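Side-chain contacts in cytochrome C (Marichromatium purpuratum 984, PDB 5LO9), which probably interconverts thiosulfate and tetrathionate as a bifunctional dehydrogenase/reductase, moving electrons through four covalently bound c-type hemes: residues Arg428-Asn431 with Trp432-Met436; Arg480-Ser484 with Val485-Ala489. All coordinates share one frame; numbering follows the deposited sequence.

Interaction 1: Arg428-Asn431 with Trp432-Met436. With HEC (heme c), chain E; THJ (thiosulfate), chain J.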
ATOM      1  N   ARG A 428      23.880  -4.144 -20.960  1.00 38.97           N
ATOM      2  CA  ARG A 428      22.655  -3.356 -20.901  1.00 37.78           C
ATOM      3  C   ARG A 428      21.420  -4.195 -20.557  1.00 34.83           C
ATOM      4  O   ARG A 428      20.289  -3.730 -20.732  1.00 37.98           O
ATOM      5  CB  ARG A 428      22.447  -2.629 -22.220  1.00 34.08           C
ATOM      6  CG  ARG A 428      23.687  -1.982 -22.736  1.00 35.84           C
ATOM      7  CD  ARG A 428      24.199  -0.934 -21.840  1.00 45.80           C
ATOM      8  NE  ARG A 428      23.268   0.158 -21.693  1.00 55.39           N
ATOM      9  CZ  ARG A 428      23.275   0.960 -20.641  1.00 58.24           C
ATOM     10  NH1 ARG A 428      24.166   0.752 -19.674  1.00 61.13           N
ATOM     11  NH2 ARG A 428      22.392   1.948 -20.549  1.00 57.64           N
ATOM     12  N   SER A 429      21.612  -5.406 -20.050  1.00 31.50           N
ATOM     13  CA  SER A 429      20.516  -6.262 -19.640  1.00 33.83           C
ATOM     14  C   SER A 429      20.343  -6.205 -18.119  1.00 32.05           C
ATOM     15  O   SER A 429      21.044  -5.494 -17.411  1.00 33.75           O
ATOM     16  CB  SER A 429      20.798  -7.680 -20.124  1.00 36.56           C
ATOM     17  OG  SER A 429      19.741  -8.548 -19.826  1.00 39.98           O
ATOM     18  N   TYR A 430      19.385  -6.961 -17.612  1.00 36.83           N
ATOM     19  CA  TYR A 430      19.227  -7.087 -16.170  1.00 36.07           C
ATOM     20  C   TYR A 430      20.460  -7.737 -15.567  1.00 40.34           C
ATOM     21  O   TYR A 430      21.173  -8.497 -16.240  1.00 36.99           O
ATOM     22  CB  TYR A 430      17.989  -7.922 -15.840  1.00 39.98           C
ATOM     23  CG  TYR A 430      17.868  -9.245 -16.588  1.00 32.37           C
ATOM     24  CD1 TYR A 430      18.488 -10.410 -16.100  1.00 38.01           C
ATOM     25  CD2 TYR A 430      17.137  -9.335 -17.760  1.00 35.69           C
ATOM     26  CE1 TYR A 430      18.377 -11.620 -16.754  1.00 34.20           C
ATOM     27  CE2 TYR A 430      17.004 -10.574 -18.442  1.00 43.04           C
ATOM     28  CZ  TYR A 430      17.628 -11.698 -17.924  1.00 39.31           C
ATOM     29  OH  TYR A 430      17.516 -12.904 -18.554  1.00 34.28           O
ATOM     30  N   ASN A 431      20.708  -7.456 -14.277  1.00 37.73           N
ATOM     31  CA  ASN A 431      21.963  -7.900 -13.680  1.00 43.14           C
ATOM     32  C   ASN A 431      21.783  -9.272 -13.017  1.00 41.37           C
ATOM     33  O   ASN A 431      20.706  -9.877 -13.052  1.00 33.95           O
ATOM     34  CB  ASN A 431      22.556  -6.813 -12.743  1.00 42.21           C
ATOM     35  CG  ASN A 431      21.839  -6.642 -11.369  1.00 44.64           C
ATOM     36  OD1 ASN A 431      21.300  -7.590 -10.756  1.00 38.15           O
ATOM     37  ND2 ASN A 431      21.921  -5.407 -10.854  1.00 36.23           N
ATOM     38  N   TRP A 432      22.877  -9.781 -12.434  1.00 38.43           N
ATOM     39  CA  TRP A 432      22.937 -11.163 -11.971  1.00 43.11           C
ATOM     40  C   TRP A 432      22.114 -11.399 -10.713  1.00 46.64           C
ATOM     41  O   TRP A 432      21.976 -12.557 -10.289  1.00 40.40           O
ATOM     42  CB  TRP A 432      24.386 -11.570 -11.696  1.00 42.12           C
ATOM     43  CG  TRP A 432      25.150 -12.131 -12.873  1.00 41.51           C
ATOM     44  CD1 TRP A 432      26.177 -11.530 -13.555  1.00 39.49           C
ATOM     45  CD2 TRP A 432      24.964 -13.402 -13.476  1.00 39.36           C
ATOM     46  NE1 TRP A 432      26.640 -12.360 -14.545  1.00 40.15           N
ATOM     47  CE2 TRP A 432      25.909 -13.518 -14.514  1.00 45.80           C
ATOM     48  CE3 TRP A 432      24.094 -14.457 -13.241  1.00 39.27           C
ATOM     49  CZ2 TRP A 432      25.987 -14.641 -15.325  1.00 46.12           C
ATOM     50  CZ3 TRP A 432      24.177 -15.576 -14.040  1.00 40.88           C
ATOM     51  CH2 TRP A 432      25.114 -15.659 -15.070  1.00 42.30           C
ATOM     52  N   GLY A 433      21.572 -10.342 -10.115  1.00 45.03           N
ATOM     53  CA  GLY A 433      20.711 -10.511  -8.972  1.00 40.11           C
ATOM     54  C   GLY A 433      19.250 -10.534  -9.333  1.00 37.74           C
ATOM     55  O   GLY A 433      18.416 -10.847  -8.484  1.00 45.74           O
ATOM     56  N   ALA A 434      18.917 -10.218 -10.584  1.00 47.25           N
ATOM     57  CA  ALA A 434      17.513 -10.144 -10.993  1.00 41.31           C
ATOM     58  C   ALA A 434      16.908 -11.533 -11.131  1.00 42.11           C
ATOM     59  O   ALA A 434      17.574 -12.481 -11.565  1.00 47.62           O
ATOM     60  CB  ALA A 434      17.356  -9.400 -12.320  1.00 41.77           C
ATOM     61  N   GLY A 435      15.642 -11.648 -10.724  1.00 43.15           N
ATOM     62  CA  GLY A 435      14.943 -12.911 -10.781  1.00 37.61           C
ATOM     63  C   GLY A 435      14.962 -13.549 -12.152  1.00 43.03           C
ATOM     64  O   GLY A 435      14.968 -14.785 -12.263  1.00 44.74           O
ATOM     65  N   MET A 436      14.921 -12.729 -13.212  1.00 33.74           N
ATOM     66  CA  MET A 436      14.941 -13.240 -14.580  1.00 42.06           C
ATOM     67  C   MET A 436      16.256 -13.959 -14.946  1.00 44.97           C
ATOM     68  O   MET A 436      16.290 -14.683 -15.948  1.00 47.57           O
ATOM     69  CB  MET A 436      14.684 -12.076 -15.558  1.00 41.20           C
ATOM     70  CG  MET A 436      14.325 -12.497 -16.987  1.00 43.18           C
ATOM     71  SD  MET A 436      12.720 -13.410 -17.084  1.00 38.23           S
ATOM     72  CE  MET A 436      11.527 -12.038 -17.125  1.00 36.33           C
TER
HETATM   73 FE   HEC E1003       9.453  -6.816 -11.853  1.00 47.04          FE
HETATM   74  CHA HEC E1003       8.108  -9.288  -9.750  1.00 38.93           C
HETATM   75  CHB HEC E1003       7.533  -4.365 -10.252  1.00 32.99           C
HETATM   76  CHC HEC E1003      11.006  -4.303 -13.787  1.00 34.12           C
HETATM   77  CHD HEC E1003      11.024  -9.257 -13.695  1.00 34.97           C
HETATM   78  NA  HEC E1003       8.072  -6.844 -10.296  1.00 36.84           N
HETATM   79  C1A HEC E1003       7.692  -7.905  -9.594  1.00 39.05           C
HETATM   80  C2A HEC E1003       6.706  -7.590  -8.538  1.00 37.41           C
HETATM   81  C3A HEC E1003       6.525  -6.155  -8.681  1.00 31.77           C
HETATM   82  C4A HEC E1003       7.420  -5.777  -9.803  1.00 34.84           C
HETATM   83  CMA HEC E1003       5.614  -5.293  -7.885  1.00 35.49           C
HETATM   84  CAA HEC E1003       6.032  -8.550  -7.591  1.00 39.57           C
HETATM   85  CBA HEC E1003       5.025  -9.387  -8.372  1.00 33.86           C
HETATM   86  CGA HEC E1003       4.201 -10.272  -7.451  1.00 37.48           C
HETATM   87  O1A HEC E1003       3.133 -10.731  -7.915  1.00 28.28           O
HETATM   88  O2A HEC E1003       4.612 -10.537  -6.280  1.00 37.06           O
HETATM   89  NB  HEC E1003       9.319  -4.738 -12.009  1.00 37.14           N
HETATM   90  C1B HEC E1003       8.491  -3.954 -11.284  1.00 37.08           C
HETATM   91  C2B HEC E1003       8.632  -2.528 -11.599  1.00 30.60           C
HETATM   92  C3B HEC E1003       9.659  -2.513 -12.632  1.00 34.52           C
HETATM   93  C4B HEC E1003      10.018  -3.934 -12.796  1.00 31.80           C
HETATM   94  CMB HEC E1003       7.874  -1.384 -11.028  1.00 38.33           C
HETATM   95  CAB HEC E1003      10.220  -1.314 -13.323  1.00 36.16           C
HETATM   96  CBB HEC E1003      10.938  -0.469 -12.271  1.00 34.73           C
HETATM   97  NC  HEC E1003      10.796  -6.782 -13.452  1.00 43.70           N
HETATM   98  C1C HEC E1003      11.277  -5.709 -14.099  1.00 36.97           C
HETATM   99  C2C HEC E1003      12.142  -6.062 -15.249  1.00 31.13           C
HETATM  100  C3C HEC E1003      12.151  -7.534 -15.209  1.00 35.17           C
HETATM  101  C4C HEC E1003      11.271  -7.860 -14.064  1.00 32.01           C
HETATM  102  CMC HEC E1003      12.835  -5.103 -16.183  1.00 36.56           C
HETATM  103  CAC HEC E1003      12.815  -8.539 -16.133  1.00 36.03           C
HETATM  104  CBC HEC E1003      14.266  -8.235 -16.332  1.00 43.66           C
HETATM  105  ND  HEC E1003       9.550  -8.894 -11.716  1.00 43.60           N
HETATM  106  C1D HEC E1003      10.232  -9.674 -12.540  1.00 36.72           C
HETATM  107  C2D HEC E1003      10.105 -11.105 -12.209  1.00 40.61           C
HETATM  108  C3D HEC E1003       9.238 -11.154 -11.018  1.00 40.88           C
HETATM  109  C4D HEC E1003       8.974  -9.702 -10.820  1.00 42.11           C
HETATM  110  CMD HEC E1003      10.773 -12.207 -12.956  1.00 46.59           C
HETATM  111  CAD HEC E1003       8.734 -12.342 -10.217  1.00 45.00           C
HETATM  112  CBD HEC E1003       9.826 -13.264  -9.635  1.00 69.31           C
HETATM  113  CGD HEC E1003      10.812 -12.673  -8.606  1.00 84.74           C
HETATM  114  O1D HEC E1003      11.474 -11.612  -8.822  1.00 78.31           O
HETATM  115  O2D HEC E1003      10.982 -13.312  -7.532  1.00 93.03           O
HETATM  116  S1  THJ J1008      13.302  -8.306  -9.044  0.66106.64           S
HETATM  117  O1  THJ J1008      13.423  -7.795  -7.635  0.66 68.92           O
HETATM  118  O2  THJ J1008      13.261  -9.805  -9.077  0.66 63.64           O
HETATM  119  O3  THJ J1008      14.536  -7.922  -9.769  0.66 62.33           O
HETATM  120  S2  THJ J1008      11.884  -7.507  -9.924  0.66 58.58           S
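The ring of Tyr430 lies between Met436 and Ser429: CB of Met436 sits over the centre of one face, 3.9 Å from the ring centroid in a CH-pi contact only 13° off the normal, while Ser429 OG rests on the opposite face, toward the rim. The methionine chain crosses the ring at about a right angle, and its CG reaches the phenol end, 3.5 Å from Tyr430 CZ. Obliquely to the ring lie Ala434 CB and the heme, whose CBC is 3.4 Å from Tyr430 CD2. The hydroxyl itself is hydrogen-bonded to Asn471. Met436 CG stands anti to its own backbone N (chi1 -165°); two further bends then carry CE to the heme's thioether arm, 3.9 Å from HEC CAC. From Asn431 to Ala434 the chain reverses in a type I beta turn. The turn is closed by Ala434 N donating to Asn431 O at 3.1 Å. The side chain of Asn431 grips it a second time, since OD1 accepts from Gly433 N at 2.8 Å, while ND2 is held by Asn336 and the carbonyl of Arg332. Just beyond the turn, Gly435 N offers a weak 3.4 Å hydrogen bond to thiosulfate O2. The loop, within a cytochrome c-type family region, lines the thiosulfate site and the heme held by Cys287 and Cys290, and Tyr430 also touches a second heme.

Interaction 2: Arg480-Ser484 with Val485-Ala489; sequences RFDGS and VERTA
Thr488 and Asp482 meet through the threonine hydroxyl, the polar centre of the compact side of this contact. Thr488 OG1 accepts from Asp482 N at 3.0 Å and donates a weak bond to Ser484 O at 3.2 Å, bridging the incoming loop and the first helical turn. With chi1 at -65°, OG1 lies anti to the carbonyl carbon of Thr488, on the side where the loop runs past. The same Ser484 O also receives Thr488 N at 3.0 Å. An alanine in place of Thr488 is likely to leave Asp482 N without its acceptor, and the weak hydroxyl bond to Ser484 O would go too, so the loop would be tied less firmly to the helix. Phe481 closes this side: Gly483 N lies over the centre of one ring face, Val485 N approaches the ring edge, and CE1 meets Val485 CG2 at 3.9 Å. Ser484 is the N-cap, its OG accepting Arg487 N at 3.0 Å in an almost straight bond (170°), while Asp482 OD2 takes Ser484 N at 3.1 Å to form an Asx turn. The other side is looser and faces solvent. There Arg487 lends Asp482 OD2 only its CB and CG, its guanidinium turned elsewhere, so that Asp482 OD1 and Arg487 NE remain 6.1 Å apart, and Glu486 extends outward. The whole unit starts helix 485-492 after the loop that follows helix 460-470, with Tyr500 from a later loop packing on Phe481, Thr488 and Ala489.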
ATOM      1  N   ARG A 480      25.128  -7.500  -4.717  1.00 40.92           N
ATOM      2  CA  ARG A 480      25.582  -8.127  -3.483  1.00 33.75           C
ATOM      3  C   ARG A 480      26.971  -8.730  -3.616  1.00 45.40           C
ATOM      4  O   ARG A 480      27.442  -9.404  -2.690  1.00 46.15           O
ATOM      5  CB  ARG A 480      24.588  -9.223  -3.076  1.00 42.75           C
ATOM      6  CG  ARG A 480      23.163  -8.690  -2.908  1.00 40.53           C
ATOM      7  CD  ARG A 480      22.112  -9.785  -2.900  1.00 45.40           C
ATOM      8  NE  ARG A 480      22.041 -10.535  -4.143  1.00 50.19           N
ATOM      9  CZ  ARG A 480      21.211 -11.548  -4.354  1.00 48.28           C
ATOM     10  NH1 ARG A 480      20.358 -11.938  -3.416  1.00 59.80           N
ATOM     11  NH2 ARG A 480      21.248 -12.183  -5.512  1.00 51.02           N
ATOM     12  N   PHE A 481      27.607  -8.560  -4.770  1.00 48.88           N
ATOM     13  CA  PHE A 481      28.948  -9.089  -4.978  1.00 53.69           C
ATOM     14  C   PHE A 481      29.860  -8.684  -3.833  1.00 48.91           C
ATOM     15  O   PHE A 481      29.907  -7.522  -3.426  1.00 51.04           O
ATOM     16  CB  PHE A 481      29.514  -8.594  -6.324  1.00 49.05           C
ATOM     17  CG  PHE A 481      30.815  -9.242  -6.734  1.00 47.12           C
ATOM     18  CD1 PHE A 481      30.903 -10.630  -6.884  1.00 48.67           C
ATOM     19  CD2 PHE A 481      31.921  -8.472  -7.046  1.00 42.59           C
ATOM     20  CE1 PHE A 481      32.092 -11.238  -7.276  1.00 38.77           C
ATOM     21  CE2 PHE A 481      33.093  -9.082  -7.453  1.00 45.74           C
ATOM     22  CZ  PHE A 481      33.164 -10.462  -7.574  1.00 45.02           C
ATOM     23  N   ASP A 482      30.635  -9.652  -3.366  1.00 58.29           N
ATOM     24  CA  ASP A 482      31.542  -9.477  -2.245  1.00 57.66           C
ATOM     25  C   ASP A 482      33.007  -9.337  -2.671  1.00 57.90           C
ATOM     26  O   ASP A 482      33.842  -8.965  -1.846  1.00 54.12           O
ATOM     27  CB  ASP A 482      31.369 -10.703  -1.341  1.00 55.30           C
ATOM     28  CG  ASP A 482      32.655 -11.210  -0.772  1.00 58.13           C
ATOM     29  OD1 ASP A 482      32.937 -10.839   0.399  1.00 60.71           O
ATOM     30  OD2 ASP A 482      33.354 -11.986  -1.472  1.00 52.28           O
ATOM     31  N   GLY A 483      33.296  -9.419  -3.970  1.00 50.72           N
ATOM     32  CA  GLY A 483      34.629  -9.533  -4.465  1.00 52.46           C
ATOM     33  C   GLY A 483      35.004 -10.939  -4.935  1.00 49.70           C
ATOM     34  O   GLY A 483      35.794 -11.065  -5.888  1.00 46.86           O
ATOM     35  N   SER A 484      34.419 -11.988  -4.340  1.00 42.01           N
ATOM     36  CA  SER A 484      34.656 -13.373  -4.738  1.00 44.21           C
ATOM     37  C   SER A 484      33.410 -13.989  -5.364  1.00 42.27           C
ATOM     38  O   SER A 484      32.359 -14.038  -4.734  1.00 46.07           O
ATOM     39  CB  SER A 484      35.067 -14.230  -3.543  1.00 44.55           C
ATOM     40  OG  SER A 484      34.734 -15.597  -3.762  1.00 45.30           O
ATOM     41  N   VAL A 485      33.565 -14.562  -6.556  1.00 44.10           N
ATOM     42  CA  VAL A 485      32.454 -15.247  -7.213  1.00 43.22           C
ATOM     43  C   VAL A 485      31.982 -16.455  -6.402  1.00 41.45           C
ATOM     44  O   VAL A 485      30.777 -16.627  -6.182  1.00 42.98           O
ATOM     45  CB  VAL A 485      32.854 -15.635  -8.641  1.00 37.53           C
ATOM     46  CG1 VAL A 485      31.824 -16.555  -9.274  1.00 42.41           C
ATOM     47  CG2 VAL A 485      33.019 -14.378  -9.477  1.00 46.85           C
ATOM     48  N   GLU A 486      32.902 -17.318  -5.954  1.00 45.25           N
ATOM     49  CA  GLU A 486      32.495 -18.474  -5.141  1.00 52.97           C
ATOM     50  C   GLU A 486      31.709 -18.028  -3.906  1.00 54.42           C
ATOM     51  O   GLU A 486      30.651 -18.583  -3.574  1.00 43.70           O
ATOM     52  CB  GLU A 486      33.709 -19.313  -4.706  1.00 48.34           C
ATOM     53  CG  GLU A 486      33.849 -20.671  -5.422  1.00 66.71           C
ATOM     54  CD  GLU A 486      34.989 -21.589  -4.891  1.00 79.93           C
ATOM     55  OE1 GLU A 486      35.830 -21.139  -4.094  1.00 78.63           O
ATOM     56  OE2 GLU A 486      35.048 -22.778  -5.286  1.00 91.36           O
ATOM     57  N   ARG A 487      32.213 -17.031  -3.196  1.00 48.90           N
ATOM     58  CA  ARG A 487      31.535 -16.667  -1.968  1.00 53.66           C
ATOM     59  C   ARG A 487      30.134 -16.126  -2.278  1.00 54.46           C
ATOM     60  O   ARG A 487      29.135 -16.617  -1.739  1.00 48.26           O
ATOM     61  CB  ARG A 487      32.401 -15.679  -1.192  1.00 55.94           C
ATOM     62  CG  ARG A 487      31.919 -15.395   0.204  1.00 68.96           C
ATOM     63  CD  ARG A 487      31.676 -16.680   1.003  1.00 71.95           C
ATOM     64  NE  ARG A 487      31.368 -16.362   2.395  1.00 81.67           N
ATOM     65  CZ  ARG A 487      30.557 -17.066   3.179  1.00 91.01           C
ATOM     66  NH1 ARG A 487      29.952 -18.163   2.716  1.00 81.10           N
ATOM     67  NH2 ARG A 487      30.347 -16.653   4.429  1.00 88.25           N
ATOM     68  N   THR A 488      30.042 -15.157  -3.201  1.00 47.87           N
ATOM     69  CA  THR A 488      28.748 -14.610  -3.598  1.00 49.11           C
ATOM     70  C   THR A 488      27.836 -15.715  -4.118  1.00 57.85           C
ATOM     71  O   THR A 488      26.607 -15.674  -3.928  1.00 48.79           O
ATOM     72  CB  THR A 488      28.939 -13.520  -4.670  1.00 48.31           C
ATOM     73  OG1 THR A 488      29.647 -12.396  -4.131  1.00 55.40           O
ATOM     74  CG2 THR A 488      27.612 -13.007  -5.196  1.00 52.69           C
ATOM     75  N   ALA A 489      28.422 -16.706  -4.801  1.00 48.62           N
ATOM     76  CA  ALA A 489      27.620 -17.794  -5.328  1.00 41.23           C
ATOM     77  C   ALA A 489      27.020 -18.626  -4.214  1.00 49.19           C
ATOM     78  O   ALA A 489      25.835 -18.979  -4.261  1.00 49.05           O
ATOM     79  CB  ALA A 489      28.458 -18.665  -6.247  1.00 39.44           C
TER

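Overall arrangement
Interaction 1 and interaction 2 lie in series along the chain, with helices 439-449 and 460-470 between them and their centres 16 Å apart; one is a buried pocket loop, the other a capped helix start at the surface. They touch where Arg480 NH2 packs 3.9 Å from Gly433 CA; the same guanidinium forms a salt bridge with Asp478. Two tyrosines serve both regions: Tyr500 reaches interaction 1 as well, through an edge-to-face stack with Trp432, while Tyr333, part of the thiosulfate pocket, pairs through its backbone with Asn431 and touches Arg480. Residues 428-436 border the ligand, whose S2 lies 3.2 Å from the heme iron, whereas the side chain of Arg480 remains about 9 Å from thiosulfate.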